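Local coordinates for putative uncharacterized protein (Legionella drancourtii, PDB 4JVS) that probably stimulates GTP hydrolysis by a small GTPase of the infected host, as the GTPase-activating domain of a bacterial effector secreted through the Dot/Icm system, at residues C66-L71 / S126-K131; K104-G109 / S242-A247; L122-I127 / L136-Y141. All blocks are in the same frame, centred on the assembly; numbering follows the deposited sequence.

Interaction 1: C66-L71 / S126-K131; sequences CFNDYL and SIVDPK
Asn-68 reads the backbone of Val-128 with both ends of its carboxamide, showing how one polar side chain can fix an irregular loop against a helix. Its OD1 accepts the N-H of Val-128 at 2.9 Å; the donor lies in the carbonyl plane, on a lone pair, although the N-H points at it with some bend (150°). The other branch returns the bond: Asn-68 ND2 donates to Val-128 O at 2.6 Å, nearly straight at 171° and almost within the plane of the amide. Two bonds on a single residue fix the rotation of the amide, and they give a peptide N-H and C=O in a buried loop their partners. With chi1 at -66°, CG stands beside the backbone N of Asn-68, which lets the amide reach the backbone of Val-128.

Ile-127 and Leu-71 supply the apolar part. CG2 of Ile-127 rests 3.5 Å from OD1 of Asn-68, close to the polar pair, while its CG1 branch meets CD1 of Leu-71, also at 3.5 Å. That same methyl of Leu-71 reaches back along the loop to CB of Ser-126, at 3.9 Å. One turn earlier on the helix, Phe-67 directs the edge of its ring at Ser-126 O, in the ring plane and 3.3 Å from CE2, and touches Val-128 CG2 through CD2 at 3.7 Å. Phe-34 makes an edge-to-face pair with this ring, and Ile-171 of helix 156-177 packs on it. Ser-126 and Val-128 also lie against the chain of another protein.

A carboxamide that pairs with both the N-H and the C=O of one residue imitates the pairing of neighbouring strands; here it joins helix 60-80 to the loop after helix 118-124 within the largely helical N-terminal subdomain of the GAP domain.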
# COMPACT_ATOMS: atom_id res chain seq x y z
N CYS A 66 1.91 -18.10 0.88
CA CYS A 66 0.88 -18.90 0.25
C CYS A 66 0.01 -18.07 -0.70
O CYS A 66 -0.28 -18.49 -1.83
CB CYS A 66 0.03 -19.55 1.35
SG CYS A 66 -1.19 -20.75 0.80
N PHE A 67 -0.40 -16.89 -0.24
CA PHE A 67 -1.16 -16.00 -1.10
C PHE A 67 -0.30 -15.46 -2.25
O PHE A 67 -0.74 -15.35 -3.39
CB PHE A 67 -1.75 -14.84 -0.30
CG PHE A 67 -2.18 -13.70 -1.16
CD1 PHE A 67 -3.35 -13.77 -1.89
CD2 PHE A 67 -1.41 -12.55 -1.24
CE1 PHE A 67 -3.74 -12.73 -2.68
CE2 PHE A 67 -1.80 -11.50 -2.02
CZ PHE A 67 -2.97 -11.59 -2.75
N ASN A 68 0.94 -15.11 -1.92
CA ASN A 68 1.86 -14.59 -2.92
C ASN A 68 2.15 -15.60 -4.03
O ASN A 68 2.27 -15.22 -5.18
CB ASN A 68 3.16 -14.12 -2.26
CG ASN A 68 2.94 -12.92 -1.35
OD1 ASN A 68 2.06 -12.09 -1.59
ND2 ASN A 68 3.75 -12.82 -0.31
N ASP A 69 2.25 -16.87 -3.68
CA ASP A 69 2.45 -17.91 -4.70
C ASP A 69 1.27 -17.91 -5.66
O ASP A 69 1.45 -18.00 -6.88
CB ASP A 69 2.56 -19.31 -4.06
CG ASP A 69 3.83 -19.49 -3.26
OD1 ASP A 69 4.72 -18.61 -3.35
OD2 ASP A 69 3.93 -20.52 -2.56
N TYR A 70 0.07 -17.81 -5.12
CA TYR A 70 -1.14 -17.81 -5.92
C TYR A 70 -1.24 -16.61 -6.82
O TYR A 70 -1.53 -16.74 -7.97
CB TYR A 70 -2.39 -17.92 -5.05
CG TYR A 70 -3.68 -17.83 -5.80
CD1 TYR A 70 -4.01 -18.76 -6.71
CD2 TYR A 70 -4.55 -16.81 -5.60
CE1 TYR A 70 -5.13 -18.69 -7.38
CE2 TYR A 70 -5.69 -16.73 -6.28
CZ TYR A 70 -5.97 -17.67 -7.18
OH TYR A 70 -7.10 -17.64 -7.90
N LEU A 71 -0.99 -15.44 -6.27
CA LEU A 71 -0.89 -14.21 -7.04
C LEU A 71 0.10 -14.37 -8.18
O LEU A 71 -0.17 -13.96 -9.30
CB LEU A 71 -0.40 -13.07 -6.14
CG LEU A 71 -1.03 -11.69 -6.35
CD1 LEU A 71 -0.01 -10.61 -6.03
CD2 LEU A 71 -1.58 -11.51 -7.76
N SER A 126 0.19 -5.72 -4.98
CA SER A 126 -0.67 -6.65 -4.27
C SER A 126 0.03 -7.77 -3.49
O SER A 126 -0.63 -8.54 -2.79
CB SER A 126 -1.71 -7.22 -5.24
OG SER A 126 -2.61 -6.20 -5.65
N ILE A 127 1.35 -7.86 -3.59
CA ILE A 127 2.09 -8.86 -2.83
C ILE A 127 2.26 -8.47 -1.36
O ILE A 127 2.65 -7.34 -1.04
CB ILE A 127 3.44 -9.22 -3.51
CG1 ILE A 127 3.20 -10.29 -4.58
CG2 ILE A 127 4.45 -9.74 -2.49
CD1 ILE A 127 4.45 -10.75 -5.29
N VAL A 128 1.94 -9.40 -0.48
CA VAL A 128 2.02 -9.17 0.95
C VAL A 128 3.38 -9.60 1.47
O VAL A 128 3.75 -10.76 1.35
CB VAL A 128 0.93 -9.96 1.71
CG1 VAL A 128 0.85 -9.49 3.14
CG2 VAL A 128 -0.41 -9.81 1.03
N ASP A 129 4.11 -8.65 2.04
CA ASP A 129 5.43 -8.92 2.60
C ASP A 129 5.31 -9.86 3.78
O ASP A 129 4.69 -9.52 4.79
CB ASP A 129 6.08 -7.61 3.06
CG ASP A 129 7.50 -7.80 3.53
OD1 ASP A 129 7.90 -7.18 4.54
OD2 ASP A 129 8.23 -8.58 2.87
N PRO A 130 5.89 -11.06 3.65
CA PRO A 130 5.85 -12.04 4.75
C PRO A 130 6.44 -11.50 6.06
O PRO A 130 5.92 -11.80 7.13
CB PRO A 130 6.69 -13.20 4.20
CG PRO A 130 6.57 -13.10 2.71
CD PRO A 130 6.50 -11.61 2.42
N LYS A 131 7.44 -10.65 6.01
CA LYS A 131 7.98 -10.12 7.23
C LYS A 131 7.16 -9.07 7.90
O LYS A 131 6.91 -9.13 9.07
CB LYS A 131 9.33 -9.53 6.97
CG LYS A 131 10.37 -10.52 6.58
CD LYS A 131 11.73 -9.88 6.65
CE LYS A 131 12.11 -9.24 5.34
NZ LYS A 131 12.81 -10.19 4.46

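Interaction 2: K104-G109 / S242-A247; sequences KAALHG and SGDQLA
A chi1 of 80° sets OG of Ser-242 between its own backbone N and carbonyl carbon, a position from which it can face Lys-104 and the first turn of helix 243-253 together. Asp-244 has CG beside its backbone N, chi1 -81°, and its carboxylate is thereby presented to the backbone of Ala-106.

The serine hydroxyl works in both directions. It donates to Lys-104 O, 2.5 Å from OG, approaching somewhat tilted from the carbonyl plane, and it accepts the N-H of Gln-245 at 2.9 Å from OG along an almost straight line (170°). Gln-245 reciprocates through OE1, which takes the N-H of Ser-242 at 3.1 Å, in the carbonyl plane and on a lone pair. Asp-244 OD2 accepts from Ala-106 N at 3.0 Å, using its anti side, and the methyl of Ala-106 lies close to the same oxygen. The other carboxylate oxygen, OD1, is taken by Ser-279, so both branches of the aspartate have work to do.

The aliphatic part of Lys-104 passes obliquely across the amide of Gln-245, Lys-104 CG lying 3.6 Å from Gln-245 OE1, before the chain bends at its end and brings NZ back for a weak bond to OE1 at 3.5 Å. NE2 of that amide donates to Tyr-112 O, which holds the glutamine from the other branch.

Ser-242 and Gln-245 thus make a capping box, with Ser-242 as N-cap; because the capping hydroxyl also grips Lys-104 O, the helix start doubles as a junction between the N-terminal and C-terminal subdomains of the GAP domain.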
# COMPACT_ATOMS: atom_id res chain seq x y z
N LYS A 104 11.25 11.69 -13.57
CA LYS A 104 12.26 10.65 -13.73
C LYS A 104 13.01 10.45 -12.42
O LYS A 104 14.02 9.74 -12.38
CB LYS A 104 13.24 11.01 -14.85
CG LYS A 104 12.61 11.15 -16.23
CD LYS A 104 13.65 11.58 -17.26
CE LYS A 104 13.11 11.50 -18.66
NZ LYS A 104 12.51 10.14 -18.94
N ALA A 105 12.52 11.07 -11.36
CA ALA A 105 13.13 10.92 -10.05
C ALA A 105 12.45 9.79 -9.29
O ALA A 105 11.39 9.33 -9.70
CB ALA A 105 13.04 12.23 -9.27
N ALA A 106 13.06 9.33 -8.20
CA ALA A 106 12.48 8.24 -7.41
C ALA A 106 11.34 8.72 -6.51
O ALA A 106 11.41 9.81 -5.94
CB ALA A 106 13.55 7.53 -6.58
N LEU A 107 10.29 7.90 -6.40
CA LEU A 107 9.13 8.19 -5.56
C LEU A 107 8.91 7.06 -4.54
O LEU A 107 8.38 5.99 -4.86
CB LEU A 107 7.87 8.41 -6.41
CG LEU A 107 6.59 8.69 -5.61
CD1 LEU A 107 6.78 9.86 -4.67
CD2 LEU A 107 5.37 8.91 -6.50
N HIS A 108 9.34 7.31 -3.30
CA HIS A 108 9.39 6.28 -2.27
C HIS A 108 10.18 5.06 -2.71
O HIS A 108 9.75 3.92 -2.47
CB HIS A 108 7.98 5.89 -1.81
CG HIS A 108 7.14 7.05 -1.37
ND1 HIS A 108 5.80 7.17 -1.71
CD2 HIS A 108 7.44 8.14 -0.63
CE1 HIS A 108 5.32 8.28 -1.20
NE2 HIS A 108 6.29 8.89 -0.54
N GLY A 109 11.30 5.31 -3.37
CA GLY A 109 12.23 4.30 -3.81
C GLY A 109 12.16 3.68 -5.18
O GLY A 109 13.01 2.91 -5.52
N SER A 242 17.02 8.75 -16.43
CA SER A 242 17.75 9.30 -15.30
C SER A 242 18.47 8.18 -14.58
O SER A 242 18.25 7.00 -14.87
CB SER A 242 16.79 9.97 -14.31
OG SER A 242 16.16 8.99 -13.49
N GLY A 243 19.33 8.54 -13.63
CA GLY A 243 20.05 7.56 -12.85
C GLY A 243 19.07 6.78 -12.01
O GLY A 243 19.16 5.56 -11.90
N ASP A 244 18.12 7.50 -11.43
CA ASP A 244 17.08 6.88 -10.63
C ASP A 244 16.27 5.84 -11.42
O ASP A 244 15.98 4.76 -10.92
CB ASP A 244 16.15 7.93 -10.05
CG ASP A 244 16.72 8.59 -8.81
OD1 ASP A 244 17.87 8.29 -8.43
OD2 ASP A 244 16.01 9.44 -8.21
N GLN A 245 15.88 6.20 -12.65
CA GLN A 245 15.18 5.27 -13.53
C GLN A 245 16.04 4.03 -13.79
O GLN A 245 15.56 2.89 -13.76
CB GLN A 245 14.81 5.96 -14.84
CG GLN A 245 13.39 6.53 -14.91
CD GLN A 245 13.14 7.40 -16.14
OE1 GLN A 245 14.08 7.91 -16.76
NE2 GLN A 245 11.87 7.58 -16.51
N LEU A 246 17.33 4.25 -14.03
CA LEU A 246 18.23 3.16 -14.39
C LEU A 246 18.46 2.21 -13.21
O LEU A 246 18.44 0.99 -13.38
CB LEU A 246 19.56 3.72 -14.90
CG LEU A 246 19.60 4.39 -16.29
CD1 LEU A 246 20.90 5.13 -16.47
CD2 LEU A 246 19.44 3.36 -17.38
N ALA A 247 18.67 2.79 -12.03
CA ALA A 247 18.84 2.03 -10.79
C ALA A 247 17.58 1.23 -10.44
O ALA A 247 17.66 0.10 -9.98
CB ALA A 247 19.18 2.96 -9.64

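Interaction 3: L122-I127 / L136-Y141; sequences LRHLSI and LRFAPY. With GDP (guanosine-5'-diphosphate), chain D; AF3 (aluminum fluoride), chain E.
His-124 lies over one face of the Phe-138 ring, and from this pair the contact spreads outward. Its CD2 stands above the ring centre, 3.4 Å from CE1 of Phe-138, and its CB makes a CH-pi contact 3.9 Å from the centroid of that ring. The two planes are inclined at 48° with ring centroids 4.3 Å apart, an oblique aromatic pair. At the edge of the phenyl ring sits Leu-125, whose CD2 is 4.0 Å from Phe-138 CB, while its CD1 approaches Tyr-141 O. With CG anti to the backbone N (chi1 -166°), Phe-138 places its ring against His-124 at the end of helix 118-124.

The packing probably helps to place the neighbouring residue, Arg-137, whose CB points away from 122-127. Arg-137 extends from CG to NE and enters the nucleotide site, where its NH2 donates to O1B of GDP at 3.2 Å and its NH1 makes a weak bond to F3 of the aluminium fluoride at 2.7 Å. NH2 adds a second weak bond to F3, and the guanidinium meets this fluorine and the diphosphate at its edge. The aluminium is bound by GDP O1B, in a bond of doubtful length, and by a water at 2.3 Å, consistent with a mimic of the transferred phosphate. Both ligands are also hydrogen-bonded by the chain of another protein, so Arg-137 reaches in from outside, consistent with the arginine finger of GTPase-activating proteins.

Behind the first shell, Glu-252 accepts from His-124 NE2, and His-110 and Tyr-116 each pair edge-to-face with the Phe-138 ring. Tyr-141 OH is bonded to Ile-113 O. On the interface side, Leu-136 pairs antiparallel with a strand of the other protein's chain, leading directly into Arg-137.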
# COMPACT_ATOMS: atom_id res chain seq x y z
N LEU A 122 1.04 -5.55 -11.31
CA LEU A 122 0.04 -6.29 -10.55
C LEU A 122 0.62 -7.01 -9.33
O LEU A 122 0.10 -6.89 -8.22
CB LEU A 122 -0.67 -7.30 -11.43
CG LEU A 122 -1.77 -8.09 -10.73
CD1 LEU A 122 -2.88 -7.13 -10.31
CD2 LEU A 122 -2.30 -9.23 -11.61
N ARG A 123 1.71 -7.71 -9.51
CA ARG A 123 2.40 -8.32 -8.41
C ARG A 123 2.91 -7.34 -7.41
O ARG A 123 2.94 -7.61 -6.25
CB ARG A 123 3.58 -9.08 -8.93
CG ARG A 123 3.30 -10.43 -9.42
CD ARG A 123 4.55 -10.91 -10.03
NE ARG A 123 4.45 -12.21 -10.66
CZ ARG A 123 4.58 -12.42 -11.96
NH1 ARG A 123 4.52 -13.63 -12.44
NH2 ARG A 123 4.76 -11.43 -12.79
N HIS A 124 3.37 -6.21 -7.86
CA HIS A 124 3.95 -5.22 -6.97
C HIS A 124 2.93 -4.60 -6.04
O HIS A 124 3.19 -4.40 -4.85
CB HIS A 124 4.65 -4.12 -7.76
CG HIS A 124 6.09 -4.42 -8.05
ND1 HIS A 124 6.84 -5.29 -7.29
CD2 HIS A 124 6.91 -3.97 -9.03
CE1 HIS A 124 8.06 -5.37 -7.79
NE2 HIS A 124 8.13 -4.58 -8.84
N LEU A 125 1.77 -4.28 -6.60
CA LEU A 125 0.73 -3.54 -5.90
C LEU A 125 -0.12 -4.43 -5.01
O LEU A 125 -1.05 -3.95 -4.36
CB LEU A 125 -0.19 -2.83 -6.90
CG LEU A 125 0.49 -1.72 -7.68
CD1 LEU A 125 -0.44 -1.10 -8.72
CD2 LEU A 125 1.01 -0.69 -6.71
N SER A 126 0.19 -5.72 -4.98
CA SER A 126 -0.67 -6.65 -4.27
C SER A 126 0.03 -7.77 -3.49
O SER A 126 -0.63 -8.54 -2.79
CB SER A 126 -1.71 -7.22 -5.24
OG SER A 126 -2.61 -6.20 -5.65
N ILE A 127 1.35 -7.86 -3.59
CA ILE A 127 2.09 -8.86 -2.83
C ILE A 127 2.26 -8.47 -1.36
O ILE A 127 2.65 -7.34 -1.04
CB ILE A 127 3.44 -9.22 -3.51
CG1 ILE A 127 3.20 -10.29 -4.58
CG2 ILE A 127 4.45 -9.74 -2.49
CD1 ILE A 127 4.45 -10.75 -5.29
N LEU A 136 5.51 -3.91 0.05
CA LEU A 136 6.69 -3.16 -0.37
C LEU A 136 6.23 -2.16 -1.42
O LEU A 136 5.67 -2.55 -2.45
CB LEU A 136 7.77 -4.09 -0.91
CG LEU A 136 8.82 -4.54 0.11
CD1 LEU A 136 8.18 -5.27 1.29
CD2 LEU A 136 9.88 -5.40 -0.52
N ARG A 137 6.45 -0.88 -1.14
CA ARG A 137 5.94 0.22 -1.95
C ARG A 137 6.32 0.19 -3.42
O ARG A 137 7.45 -0.13 -3.79
CB ARG A 137 6.39 1.56 -1.38
CG ARG A 137 5.68 1.94 -0.12
CD ARG A 137 5.98 3.37 0.22
NE ARG A 137 5.18 3.80 1.35
CZ ARG A 137 3.91 4.15 1.26
NH1 ARG A 137 3.29 4.11 0.09
NH2 ARG A 137 3.25 4.52 2.34
N PHE A 138 5.34 0.54 -4.25
CA PHE A 138 5.54 0.69 -5.69
C PHE A 138 4.78 1.95 -6.12
O PHE A 138 3.87 1.91 -6.95
CB PHE A 138 5.04 -0.55 -6.42
CG PHE A 138 5.50 -0.64 -7.83
CD1 PHE A 138 6.86 -0.55 -8.14
CD2 PHE A 138 4.60 -0.82 -8.87
CE1 PHE A 138 7.30 -0.64 -9.47
CE2 PHE A 138 5.03 -0.91 -10.18
CZ PHE A 138 6.38 -0.82 -10.48
N ALA A 139 5.19 3.08 -5.53
CA ALA A 139 4.47 4.34 -5.64
C ALA A 139 4.24 4.91 -7.05
O ALA A 139 3.22 5.58 -7.28
CB ALA A 139 5.14 5.39 -4.75
N PRO A 140 5.16 4.67 -8.01
CA PRO A 140 4.89 5.35 -9.27
C PRO A 140 3.70 4.80 -10.05
O PRO A 140 3.28 5.45 -11.02
CB PRO A 140 6.19 5.15 -10.07
CG PRO A 140 7.23 4.92 -9.02
CD PRO A 140 6.53 4.12 -7.98
N TYR A 141 3.16 3.65 -9.65
CA TYR A 141 2.02 3.07 -10.37
C TYR A 141 0.70 3.05 -9.60
O TYR A 141 -0.32 2.65 -10.14
CB TYR A 141 2.36 1.69 -10.93
CG TYR A 141 3.09 1.76 -12.25
CD1 TYR A 141 2.38 1.91 -13.45
CD2 TYR A 141 4.47 1.68 -12.31
CE1 TYR A 141 3.05 1.98 -14.67
CE2 TYR A 141 5.15 1.75 -13.53
CZ TYR A 141 4.43 1.90 -14.70
OH TYR A 141 5.11 1.98 -15.90
PB GDP D . 1.11 6.16 4.52
O1B GDP D . 0.44 5.65 3.23
O2B GDP D . 0.77 5.17 5.64
O3B GDP D . 0.70 7.57 4.84
O3A GDP D . 2.66 6.14 4.25
PA GDP D . 3.73 6.45 5.37
O1A GDP D . 4.53 5.21 5.69
O2A GDP D . 3.08 6.93 6.64
O5' GDP D . 4.62 7.57 4.75
C5' GDP D . 5.96 7.45 5.06
C4' GDP D . 6.87 7.75 3.90
O4' GDP D . 6.87 9.12 3.55
C3' GDP D . 8.18 7.41 4.48
O3' GDP D . 8.68 6.26 3.91
C2' GDP D . 9.00 8.63 4.36
O2' GDP D . 9.92 8.53 3.33
C1' GDP D . 8.00 9.72 4.12
N9 GDP D . 7.66 10.55 5.28
C8 GDP D . 6.68 10.34 6.18
N7 GDP D . 6.63 11.31 7.09
C5 GDP D . 7.58 12.21 6.81
C6 GDP D . 8.00 13.45 7.45
O6 GDP D . 7.45 13.88 8.45
N1 GDP D . 9.06 14.15 6.87
C2 GDP D . 9.76 13.73 5.71
N2 GDP D . 10.84 14.50 5.16
N3 GDP D . 9.37 12.57 5.11
C4 GDP D . 8.26 11.76 5.66
AL AF3 E . -0.05 4.39 2.32
F1 AF3 E . -1.60 4.95 2.04
F2 AF3 E . 0.17 3.92 3.90
F3 AF3 E . 0.84 3.57 1.15
O HOH W 1 -1.25 2.45 2.61

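In the fold
Interaction 3 is the hub, its centre about 12 Å from that of interaction 1 and 15 Å from that of interaction 2, whereas the latter two lie 25 Å apart and do not touch. Interactions 1 and 3 share Ser-126 and Ile-127, and Asp-129 CG meets Leu-136 CD1 at 3.4 Å. Interaction 2 encloses interaction 3 along the chain and touches the probable arginine finger: His-108 CB lies 3.8 Å from Arg-137 CD. Both outer contacts lie farther from the ligands, the Ser-126 side chain about 12 Å from the aluminium fluoride and that of Ala-106 about 11 Å from GDP.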